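Nitrate/nitrite sensor protein NarX (Escherichia coli K12, PDB 3EZI) senses nitrate and nitrite as a membrane-bound histidine kinase and relays the signal to the regulators NarL and NarP, probably by phosphorylating them. Local coordinates at residues E44-R47 / A48-D52; D63-R66 / N67-P71; E35-Q38 / T39-A43; Q88-A91 / G92-L96. All coordinates share one frame; numbering follows the deposited sequence. Where two conformers were deposited one is given.

Interaction 1: residues E44-R47 / A48-D52; sequences ELTR and AAERD
Glu44 bridges two arginines on the outer side of helix 43-52, a salt-bridge network running along one short helix of the periplasmic sensor domain. Glu44 OE2 faces Arg51 NH2 across two turns at 2.4 Å, too short for a comfortable bond, and Arg51 was modelled in two conformers: a salt bridge, but at a length that is doubtful. OE2 arrives at the edge of the guanidinium, with the carboxylate plane turned 35° from it. Arg51 NH2 also has a weak bond to Gly1 O. The other oxygen is gripped side-on by Arg47: Arg47 NH2 comes at 3.0 Å to the anti lone pair of Glu44 OE1, while Arg47 NE reaches Glu44 OE1 at 3.2 Å from the syn side, out of the carboxylate plane. With an alanine here, the two arginines would probably be left without the acid that they share, and both guanidinium groups would be freer to swing.

Torsions set this up. The Glu44 chain leaves anti to its own N and then bends at chi2 (56°), which turns the carboxylate outward and on toward Arg51, whereas Arg51 starts between backbone N and carbonyl carbon (chi1 49°) and runs back extended, so that its guanidinium lies with one face over Ala48 CA. Beneath, Leu45 and Ala48 pack on helix 3-22, and Thr46 OG1 bonds back to Ser42 O. The backbone keeps alpha-helical spacing, Ala48 N donating to Glu44 O at 2.8 Å and Arg51 N to Arg47 O at 3.0 Å.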
loop_
_atom_site.group_PDB
_atom_site.type_symbol
_atom_site.label_atom_id
_atom_site.label_comp_id
_atom_site.label_asym_id
_atom_site.label_seq_id
_atom_site.Cartn_x
_atom_site.Cartn_y
_atom_site.Cartn_z
ATOM N N GLU A 44 0.208 -11.268 8.563
ATOM C CA GLU A 44 -0.757 -10.706 9.515
ATOM C C GLU A 44 -1.812 -9.828 8.838
ATOM O O GLU A 44 -3.005 -9.847 9.207
ATOM C CB GLU A 44 -0.011 -9.909 10.586
ATOM C CG GLU A 44 -0.922 -9.296 11.686
ATOM C CD GLU A 44 -1.822 -10.317 12.421
ATOM O OE1 GLU A 44 -1.486 -11.521 12.512
ATOM O OE2 GLU A 44 -2.886 -9.894 12.942
ATOM N N LEU A 45 -1.398 -9.038 7.856
ATOM C CA LEU A 45 -2.369 -8.223 7.180
ATOM C C LEU A 45 -3.417 -9.176 6.638
ATOM O O LEU A 45 -4.624 -8.935 6.758
ATOM C CB LEU A 45 -1.701 -7.437 6.053
ATOM C CG LEU A 45 -2.381 -6.224 5.452
ATOM C CD1 LEU A 45 -3.108 -5.331 6.501
ATOM C CD2 LEU A 45 -1.310 -5.444 4.738
ATOM N N THR A 46 -2.949 -10.291 6.078
ATOM C CA THR A 46 -3.839 -11.286 5.518
ATOM C C THR A 46 -4.745 -11.978 6.545
ATOM O O THR A 46 -5.962 -12.127 6.321
ATOM C CB THR A 46 -3.044 -12.351 4.748
ATOM O OG1 THR A 46 -2.203 -11.707 3.780
ATOM C CG2 THR A 46 -3.997 -13.314 4.047
ATOM N N ARG A 47 -4.170 -12.410 7.661
ATOM C CA ARG A 47 -4.979 -13.078 8.663
ATOM C C ARG A 47 -6.030 -12.108 9.189
ATOM O O ARG A 47 -7.200 -12.475 9.332
ATOM C CB ARG A 47 -4.138 -13.603 9.821
ATOM C CG ARG A 47 -3.346 -14.888 9.509
ATOM C CD ARG A 47 -2.680 -15.436 10.770
ATOM N NE ARG A 47 -1.709 -14.506 11.355
ATOM C CZ ARG A 47 -0.391 -14.558 11.153
ATOM N NH1 ARG A 47 0.129 -15.492 10.381
ATOM N NH2 ARG A 47 0.400 -13.668 11.730
ATOM N N ALA A 48 -5.634 -10.869 9.455
ATOM C CA ALA A 48 -6.616 -9.893 9.948
ATOM C C ALA A 48 -7.733 -9.633 8.936
ATOM O O ALA A 48 -8.929 -9.464 9.308
ATOM C CB ALA A 48 -5.882 -8.554 10.320
ATOM N N ALA A 49 -7.386 -9.594 7.649
ATOM C CA ALA A 49 -8.398 -9.319 6.633
ATOM C C ALA A 49 -9.355 -10.500 6.631
ATOM O O ALA A 49 -10.572 -10.325 6.540
ATOM C CB ALA A 49 -7.742 -9.135 5.227
ATOM N N GLU A 50 -8.798 -11.706 6.734
ATOM C CA GLU A 50 -9.619 -12.908 6.792
ATOM C C GLU A 50 -10.616 -12.912 7.967
ATOM O O GLU A 50 -11.811 -13.189 7.772
ATOM C CB GLU A 50 -8.730 -14.163 6.888
ATOM C CG GLU A 50 -8.482 -14.838 5.541
ATOM C CD GLU A 50 -7.573 -16.064 5.638
ATOM O OE1 GLU A 50 -7.745 -16.868 6.595
ATOM O OE2 GLU A 50 -6.701 -16.230 4.752
ATOM N N ARG A 51 -10.151 -12.629 9.180
ATOM C CA ARG A 51 -11.083 -12.662 10.305
ATOM C C ARG A 51 -12.156 -11.577 10.272
ATOM O O ARG A 51 -13.256 -11.783 10.793
ATOM C CB ARG A 51 -10.342 -12.661 11.650
ATOM C CG ARG A 51 -9.265 -11.632 11.825
ATOM C CD ARG A 51 -8.658 -11.737 13.231
ATOM N NE ARG A 51 -7.446 -10.934 13.342
ATOM C CZ ARG A 51 -6.229 -11.368 13.031
ATOM N NH1 ARG A 51 -6.041 -12.611 12.598
ATOM N NH2 ARG A 51 -5.203 -10.544 13.122
ATOM N N ASP A 52 -11.844 -10.435 9.660
ATOM C CA ASP A 52 -12.806 -9.346 9.539
ATOM C C ASP A 52 -13.606 -9.265 8.227
ATOM O O ASP A 52 -14.354 -8.305 8.024
ATOM C CB ASP A 52 -12.092 -8.010 9.825
ATOM C CG ASP A 52 -11.603 -7.895 11.305
ATOM O OD1 ASP A 52 -10.836 -6.957 11.638
ATOM O OD2 ASP A 52 -11.982 -8.747 12.136
#

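Interaction 2: residues D63-R66 / N67-P71; sequences DYWR and NELIP
Trp65 turns its CG anti to the backbone N (chi1 -175°), while Ile70 keeps CG1 beside its own N (chi1 -68°); the two side chains then run side by side in the same direction, five residues apart. That spacing comes from a pi-type turn in helix 55-75, centred on residues 67-69, which carries an extra residue round the helix. Ile70 CG1 sits over one face of the Trp65 indole, 3.8 Å from the centroid of the five-membered ring in a CH-pi contact, and Ile70 CD1 lies above the same face, equally near NE1, CE2 and CZ2. Leu69 CD2 also touches the indole at CD1. Replacing Trp65 by an alanine is likely to open a gap beside Ile70 CG1 and Leu69 CD2, both of which would lose the indole they pack against.

On another side of the helix, Glu68 CB rides over a face of the Tyr64 ring, 4.2 Å from its centroid, and the carboxylate passes with Glu68 OE1 3.4 Å from Tyr64 CE1. The phenol OH is tied to Asp85 O, across in helix 82-99.

The backbone shows why the turn is wide. Tyr64 O takes two donors from opposite faces of its plane, Glu68 N at 2.9 Å and Leu69 N at 3.0 Å, and Ile70 N then bonds to Trp65 O, one residue further on than in an alpha-helix. Pro71 has no N-H to give, and the helix kinks there: Pro71 CD lies 3.3 Å from Arg66 O.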
loop_
_atom_site.group_PDB
_atom_site.type_symbol
_atom_site.label_atom_id
_atom_site.label_comp_id
_atom_site.label_asym_id
_atom_site.label_seq_id
_atom_site.Cartn_x
_atom_site.Cartn_y
_atom_site.Cartn_z
ATOM N N ASP A 63 -3.525 -6.033 -5.835
ATOM C CA ASP A 63 -3.614 -6.032 -7.305
ATOM C C ASP A 63 -3.326 -4.638 -7.858
ATOM O O ASP A 63 -2.618 -4.513 -8.863
ATOM C CB ASP A 63 -5.022 -6.455 -7.801
ATOM C CG ASP A 63 -5.324 -7.915 -7.564
ATOM O OD1 ASP A 63 -4.390 -8.690 -7.228
ATOM O OD2 ASP A 63 -6.535 -8.265 -7.727
ATOM N N TYR A 64 -3.888 -3.596 -7.223
ATOM C CA TYR A 64 -3.648 -2.223 -7.682
ATOM C C TYR A 64 -2.155 -1.884 -7.517
ATOM O O TYR A 64 -1.513 -1.305 -8.408
ATOM C CB TYR A 64 -4.528 -1.254 -6.873
ATOM C CG TYR A 64 -4.358 0.206 -7.257
ATOM C CD1 TYR A 64 -5.073 0.745 -8.320
ATOM C CD2 TYR A 64 -3.505 1.039 -6.543
ATOM C CE1 TYR A 64 -4.956 2.081 -8.659
ATOM C CE2 TYR A 64 -3.371 2.379 -6.876
ATOM C CZ TYR A 64 -4.108 2.887 -7.937
ATOM O OH TYR A 64 -4.005 4.228 -8.261
ATOM N N TRP A 65 -1.591 -2.240 -6.369
ATOM C CA TRP A 65 -0.177 -1.971 -6.153
ATOM C C TRP A 65 0.690 -2.572 -7.288
ATOM O O TRP A 65 1.550 -1.906 -7.875
ATOM C CB TRP A 65 0.227 -2.597 -4.806
ATOM C CG TRP A 65 1.649 -2.299 -4.391
ATOM C CD1 TRP A 65 2.124 -1.137 -3.813
ATOM C CD2 TRP A 65 2.782 -3.149 -4.585
ATOM N NE1 TRP A 65 3.502 -1.227 -3.647
ATOM C CE2 TRP A 65 3.927 -2.444 -4.121
ATOM C CE3 TRP A 65 2.946 -4.443 -5.111
ATOM C CZ2 TRP A 65 5.216 -2.994 -4.175
ATOM C CZ3 TRP A 65 4.224 -4.988 -5.162
ATOM C CH2 TRP A 65 5.344 -4.260 -4.701
ATOM N N ARG A 66 0.507 -3.859 -7.555
ATOM C CA ARG A 66 1.313 -4.527 -8.583
ATOM C C ARG A 66 1.025 -4.151 -10.042
ATOM O O ARG A 66 1.944 -4.024 -10.861
ATOM C CB ARG A 66 1.147 -6.058 -8.469
ATOM C CG ARG A 66 2.422 -6.781 -8.048
ATOM C CD ARG A 66 2.287 -8.282 -8.148
ATOM N NE ARG A 66 2.780 -8.994 -6.962
ATOM C CZ ARG A 66 4.038 -9.000 -6.539
ATOM N NH1 ARG A 66 4.974 -8.334 -7.185
ATOM N NH2 ARG A 66 4.342 -9.697 -5.456
ATOM N N ASN A 67 -0.254 -3.990 -10.373
ATOM C CA ASN A 67 -0.638 -3.748 -11.763
ATOM C C ASN A 67 -0.815 -2.317 -12.199
ATOM O O ASN A 67 -0.872 -2.034 -13.397
ATOM C CB ASN A 67 -1.928 -4.515 -12.054
ATOM C CG ASN A 67 -1.818 -5.986 -11.714
ATOM O OD1 ASN A 67 -0.724 -6.538 -11.684
ATOM N ND2 ASN A 67 -2.951 -6.625 -11.478
ATOM N N GLU A 68 -0.900 -1.385 -11.252
ATOM C CA GLU A 68 -1.114 0.001 -11.627
ATOM C C GLU A 68 -0.152 0.992 -10.997
ATOM O O GLU A 68 0.446 1.852 -11.674
ATOM C CB GLU A 68 -2.588 0.393 -11.301
ATOM C CG GLU A 68 -3.620 -0.289 -12.260
ATOM C CD GLU A 68 -5.104 -0.095 -11.880
ATOM O OE1 GLU A 68 -5.562 1.036 -11.835
ATOM O OE2 GLU A 68 -5.807 -1.092 -11.616
ATOM N N LEU A 69 -0.009 0.902 -9.680
ATOM C CA LEU A 69 0.812 1.886 -8.953
ATOM C C LEU A 69 2.319 1.745 -9.191
ATOM O O LEU A 69 2.990 2.707 -9.571
ATOM C CB LEU A 69 0.509 1.834 -7.440
ATOM C CG LEU A 69 1.310 2.855 -6.612
ATOM C CD1 LEU A 69 0.912 4.272 -7.010
ATOM C CD2 LEU A 69 1.073 2.601 -5.127
ATOM N N ILE A 70 2.876 0.560 -8.962
ATOM C CA ILE A 70 4.297 0.424 -9.214
ATOM C C ILE A 70 4.639 0.692 -10.712
ATOM O O ILE A 70 5.641 1.393 -11.009
ATOM C CB ILE A 70 4.792 -0.939 -8.697
ATOM C CG1 ILE A 70 4.715 -0.956 -7.155
ATOM C CG2 ILE A 70 6.194 -1.209 -9.212
ATOM C CD1 ILE A 70 5.760 -0.008 -6.450
ATOM N N PRO A 71 3.850 0.152 -11.667
ATOM C CA PRO A 71 4.158 0.415 -13.092
ATOM C C PRO A 71 4.195 1.927 -13.398
ATOM O O PRO A 71 5.105 2.420 -14.088
ATOM C CB PRO A 71 3.040 -0.306 -13.830
ATOM C CG PRO A 71 2.783 -1.522 -12.962
ATOM C CD PRO A 71 2.885 -0.970 -11.531
#

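Interaction 3: residues E35-Q38 / T39-A43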
loop_
_atom_site.group_PDB
_atom_site.type_symbol
_atom_site.label_atom_id
_atom_site.label_comp_id
_atom_site.label_asym_id
_atom_site.label_seq_id
_atom_site.Cartn_x
_atom_site.Cartn_y
_atom_site.Cartn_z
ATOM N N GLU A 35 10.770 -3.469 0.158
ATOM C CA GLU A 35 10.226 -3.311 1.498
ATOM C C GLU A 35 8.704 -3.171 1.416
ATOM O O GLU A 35 7.967 -3.776 2.203
ATOM C CB GLU A 35 10.828 -2.058 2.132
ATOM C CG GLU A 35 10.650 -1.932 3.626
ATOM C CD GLU A 35 11.352 -0.694 4.157
ATOM O OE1 GLU A 35 12.532 -0.483 3.789
ATOM O OE2 GLU A 35 10.727 0.061 4.930
ATOM N N MET A 36 8.232 -2.397 0.442
ATOM C CA MET A 36 6.793 -2.197 0.295
ATOM C C MET A 36 6.088 -3.505 -0.102
ATOM O O MET A 36 4.983 -3.814 0.377
ATOM C CB MET A 36 6.552 -1.087 -0.719
ATOM C CG MET A 36 5.214 -0.507 -0.628
ATOM S SD MET A 36 5.061 0.991 -1.628
ATOM C CE MET A 36 3.393 1.310 -1.234
ATOM N N GLU A 37 6.730 -4.300 -0.954
ATOM C CA GLU A 37 6.137 -5.594 -1.339
ATOM C C GLU A 37 6.003 -6.552 -0.118
ATOM O O GLU A 37 4.963 -7.243 0.077
ATOM C CB GLU A 37 7.013 -6.271 -2.413
ATOM C CG GLU A 37 6.435 -7.580 -2.906
ATOM C CD GLU A 37 7.346 -8.300 -3.885
ATOM O OE1 GLU A 37 6.840 -9.186 -4.607
ATOM O OE2 GLU A 37 8.563 -7.993 -3.925
ATOM N N GLN A 38 7.028 -6.576 0.729
ATOM C CA GLN A 38 7.003 -7.465 1.888
ATOM C C GLN A 38 5.894 -7.069 2.855
ATOM O O GLN A 38 5.310 -7.923 3.527
ATOM C CB GLN A 38 8.339 -7.405 2.650
ATOM C CG GLN A 38 9.554 -7.618 1.774
ATOM C CD GLN A 38 9.963 -9.074 1.655
ATOM O OE1 GLN A 38 9.150 -9.932 1.336
ATOM N NE2 GLN A 38 11.246 -9.351 1.886
ATOM N N THR A 39 5.648 -5.763 2.931
ATOM C CA THR A 39 4.638 -5.229 3.831
ATOM C C THR A 39 3.238 -5.515 3.272
ATOM O O THR A 39 2.340 -5.968 4.024
ATOM C CB THR A 39 4.840 -3.690 4.027
ATOM O OG1 THR A 39 6.178 -3.433 4.539
ATOM C CG2 THR A 39 3.828 -3.172 5.081
ATOM N N ALA A 40 3.063 -5.300 1.967
ATOM C CA ALA A 40 1.755 -5.523 1.333
ATOM C C ALA A 40 1.282 -6.972 1.406
ATOM O O ALA A 40 0.088 -7.215 1.503
ATOM C CB ALA A 40 1.768 -5.076 -0.126
ATOM N N PHE A 41 2.211 -7.927 1.389
ATOM C CA PHE A 41 1.815 -9.336 1.459
ATOM C C PHE A 41 2.090 -9.966 2.810
ATOM O O PHE A 41 2.190 -11.196 2.948
ATOM C CB PHE A 41 2.478 -10.143 0.310
ATOM C CG PHE A 41 2.023 -9.717 -1.062
ATOM C CD1 PHE A 41 0.917 -10.327 -1.663
ATOM C CD2 PHE A 41 2.663 -8.673 -1.721
ATOM C CE1 PHE A 41 0.450 -9.905 -2.891
ATOM C CE2 PHE A 41 2.216 -8.216 -2.967
ATOM C CZ PHE A 41 1.099 -8.831 -3.564
ATOM N N SER A 42 2.153 -9.113 3.831
ATOM C CA SER A 42 2.389 -9.513 5.204
ATOM C C SER A 42 1.369 -10.605 5.640
ATOM O O SER A 42 0.160 -10.449 5.392
ATOM C CB SER A 42 2.219 -8.270 6.108
ATOM O OG SER A 42 2.056 -8.648 7.487
ATOM N N ALA A 43 1.836 -11.670 6.284
ATOM C CA ALA A 43 0.916 -12.732 6.732
ATOM C C ALA A 43 -0.165 -12.202 7.704
ATOM O O ALA A 43 -1.321 -12.626 7.679
ATOM C CB ALA A 43 1.692 -13.868 7.393
#
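The ring of Phe41 meets Glu37 edge-on: Glu37 O lies in the plane of the ring, 3.3 Å from Phe41 CD2, and the same CD2 of Phe41 touches Glu37 CG at 4.1 Å. The carboxylate of Glu37 is turned 75° from the ring, and the two side chains pass at a slant rather than stacking. Phe41 keeps its CG beside its own backbone N (chi1 -64°), which holds the ring across the helix end with its CD2 edge beside Glu37 O. Glu37 O also takes the N-H of Phe41, at 3.1 Å from Phe41 N, in the final turn of helix 30-40, and Phe41 is the first residue to leave helical geometry.

Two residues earlier, Thr39 N donates to Glu35 O at 3.1 Å. Thr39 OG1, folded back beside that N, is 3.0 Å from the same Glu35 O and also takes a weak bond from Gln15 NE2. After the helix end, Ser42 N bonds to Thr39 O at 3.2 Å, and Ser42 becomes the N-cap of the next helix, its OG making weak bonds to the N atoms of Glu44 and Leu45.

This stretch is therefore the break that splits one side of the helical bundle into helix 30-40 and helix 43-52. Met36 and Thr39 pack on helix 3-22, Glu35 has a salt bridge to Arg18 there, and Phe41 leans on Gln62 and on Arg66, the partner of Glu37, in helix 55-75.

Interaction 4: residues Q88-A91 / G92-L96; sequences QFVA and GLDQL. With IPA (isopropyl alcohol), chain E.
Helix 82-99 holds Phe89 and Leu93 one turn apart on its inner side. Leu93 CG lies over a face of the phenyl ring, and Leu93 CD1 reaches the ring at Phe89 CE2, 3.8 Å away, the two side chains crossing at a slant. Phe89 sends its ring out anti to the backbone N (chi1 179°), whereas Leu93 folds its CG beside its own N, and this difference lets the leucine bend back over the aromatic ring. Leu93 N also donates to Phe89 O at 3.0 Å.

The helix is the last in the bundle of the periplasmic sensor domain: Phe89 faces Leu61 and Leu69 of helix 55-75, while Val90 and Leu93 lie against helix 3-22. Asp94 is on the latter side too, its OD2 salt-bridged to Arg13.

Beside Gln88 and Tyr64 lies a molecule of isopropyl alcohol, probably from the crystallisation liquor. The Gln88 chain is fully extended, which carries its amide out to the alcohol; IPA O2 donates a hydrogen bond to Gln88 OE1 at 2.9 Å. Gly92 N bonds back to Gln88 O at the same 2.9 Å.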
loop_
_atom_site.group_PDB
_atom_site.type_symbol
_atom_site.label_atom_id
_atom_site.label_comp_id
_atom_site.label_asym_id
_atom_site.label_seq_id
_atom_site.Cartn_x
_atom_site.Cartn_y
_atom_site.Cartn_z
ATOM N N GLN A 88 -4.980 7.684 -4.538
ATOM C CA GLN A 88 -6.019 6.671 -4.616
ATOM C C GLN A 88 -5.593 5.443 -3.779
ATOM O O GLN A 88 -6.419 4.852 -3.069
ATOM C CB GLN A 88 -6.273 6.242 -6.065
ATOM C CG GLN A 88 -7.394 5.166 -6.165
ATOM C CD GLN A 88 -7.723 4.687 -7.595
ATOM O OE1 GLN A 88 -8.437 3.693 -7.768
ATOM N NE2 GLN A 88 -7.237 5.403 -8.611
ATOM N N PHE A 89 -4.317 5.062 -3.858
ATOM C CA PHE A 89 -3.857 3.902 -3.074
ATOM C C PHE A 89 -4.030 4.182 -1.558
ATOM O O PHE A 89 -4.488 3.323 -0.789
ATOM C CB PHE A 89 -2.378 3.618 -3.378
ATOM C CG PHE A 89 -1.806 2.457 -2.604
ATOM C CD1 PHE A 89 -2.221 1.157 -2.854
ATOM C CD2 PHE A 89 -0.767 2.678 -1.692
ATOM C CE1 PHE A 89 -1.599 0.066 -2.210
ATOM C CE2 PHE A 89 -0.142 1.598 -1.039
ATOM C CZ PHE A 89 -0.560 0.307 -1.305
ATOM N N VAL A 90 -3.663 5.373 -1.138
ATOM C CA VAL A 90 -3.794 5.749 0.285
ATOM C C VAL A 90 -5.290 5.758 0.681
ATOM O O VAL A 90 -5.647 5.286 1.777
ATOM C CB VAL A 90 -3.113 7.143 0.524
ATOM C CG1 VAL A 90 -3.462 7.710 1.901
ATOM C CG2 VAL A 90 -1.583 6.990 0.434
ATOM N N ALA A 91 -6.168 6.257 -0.201
ATOM C CA ALA A 91 -7.610 6.275 0.101
ATOM C C ALA A 91 -8.122 4.846 0.276
ATOM O O ALA A 91 -8.992 4.582 1.130
ATOM C CB ALA A 91 -8.415 6.994 -1.046
ATOM N N GLY A 92 -7.589 3.929 -0.542
ATOM C CA GLY A 92 -7.953 2.519 -0.467
ATOM C C GLY A 92 -7.516 1.895 0.879
ATOM O O GLY A 92 -8.206 1.055 1.436
ATOM N N LEU A 93 -6.349 2.300 1.363
ATOM C CA LEU A 93 -5.807 1.816 2.662
ATOM C C LEU A 93 -6.694 2.364 3.779
ATOM O O LEU A 93 -6.955 1.670 4.767
ATOM C CB LEU A 93 -4.375 2.333 2.848
ATOM C CG LEU A 93 -3.279 1.671 2.012
ATOM C CD1 LEU A 93 -1.954 2.413 2.206
ATOM C CD2 LEU A 93 -3.203 0.190 2.424
ATOM N N ASP A 94 -7.124 3.622 3.647
ATOM C CA ASP A 94 -8.006 4.213 4.676
ATOM C C ASP A 94 -9.295 3.413 4.714
ATOM O O ASP A 94 -9.841 3.191 5.789
ATOM C CB ASP A 94 -8.358 5.691 4.371
ATOM C CG ASP A 94 -7.200 6.620 4.594
ATOM O OD1 ASP A 94 -6.326 6.306 5.430
ATOM O OD2 ASP A 94 -7.151 7.693 3.953
ATOM N N GLN A 95 -9.795 2.975 3.567
ATOM C CA GLN A 95 -11.051 2.211 3.567
ATOM C C GLN A 95 -10.827 0.833 4.225
ATOM O O GLN A 95 -11.665 0.325 4.986
ATOM C CB GLN A 95 -11.547 2.035 2.126
ATOM C CG GLN A 95 -12.943 1.448 1.990
ATOM C CD GLN A 95 -13.398 1.375 0.522
ATOM O OE1 GLN A 95 -12.877 0.583 -0.271
ATOM N NE2 GLN A 95 -14.362 2.215 0.157
ATOM N N LEU A 96 -9.697 0.200 3.905
ATOM C CA LEU A 96 -9.383 -1.105 4.500
ATOM C C LEU A 96 -9.358 -0.997 6.059
ATOM O O LEU A 96 -9.962 -1.812 6.762
ATOM C CB LEU A 96 -8.016 -1.607 3.970
ATOM C CG LEU A 96 -7.539 -2.931 4.587
ATOM C CD1 LEU A 96 -8.351 -4.073 4.015
ATOM C CD2 LEU A 96 -6.033 -3.120 4.316
HETATM C C1 IPA E . -8.752 -0.175 -6.718
HETATM C C2 IPA E . -8.042 0.761 -5.791
HETATM C C3 IPA E . -7.970 -0.268 -4.695
HETATM O O2 IPA E . -8.799 1.958 -5.465
#

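Overall arrangement
The four local contacts belong to one helical bundle. Interaction 3 is tied to interaction 2 by the salt bridge from Arg66 NH2 to Glu37 OE1 at 2.7 Å, and Trp65 NE1 lies 3.4 Å from Met36 SD. Phe89 of interaction 4 is the common neighbour in the core: Met36 CE touches Phe89 CE2 at 3.6 Å, and Leu69 CD2 meets Phe89 CG at 3.8 Å. Interaction 1 joins through Leu45, whose CD2 is 3.8 Å from Thr39 O of interaction 3 and whose CD1 is 4.3 Å from Leu96 CD2 of interaction 4; it does not touch interaction 2, about 21 Å away between centres. The isopropyl alcohol borders interactions 2 and 4; no nitrate is bound in this ligand-free structure.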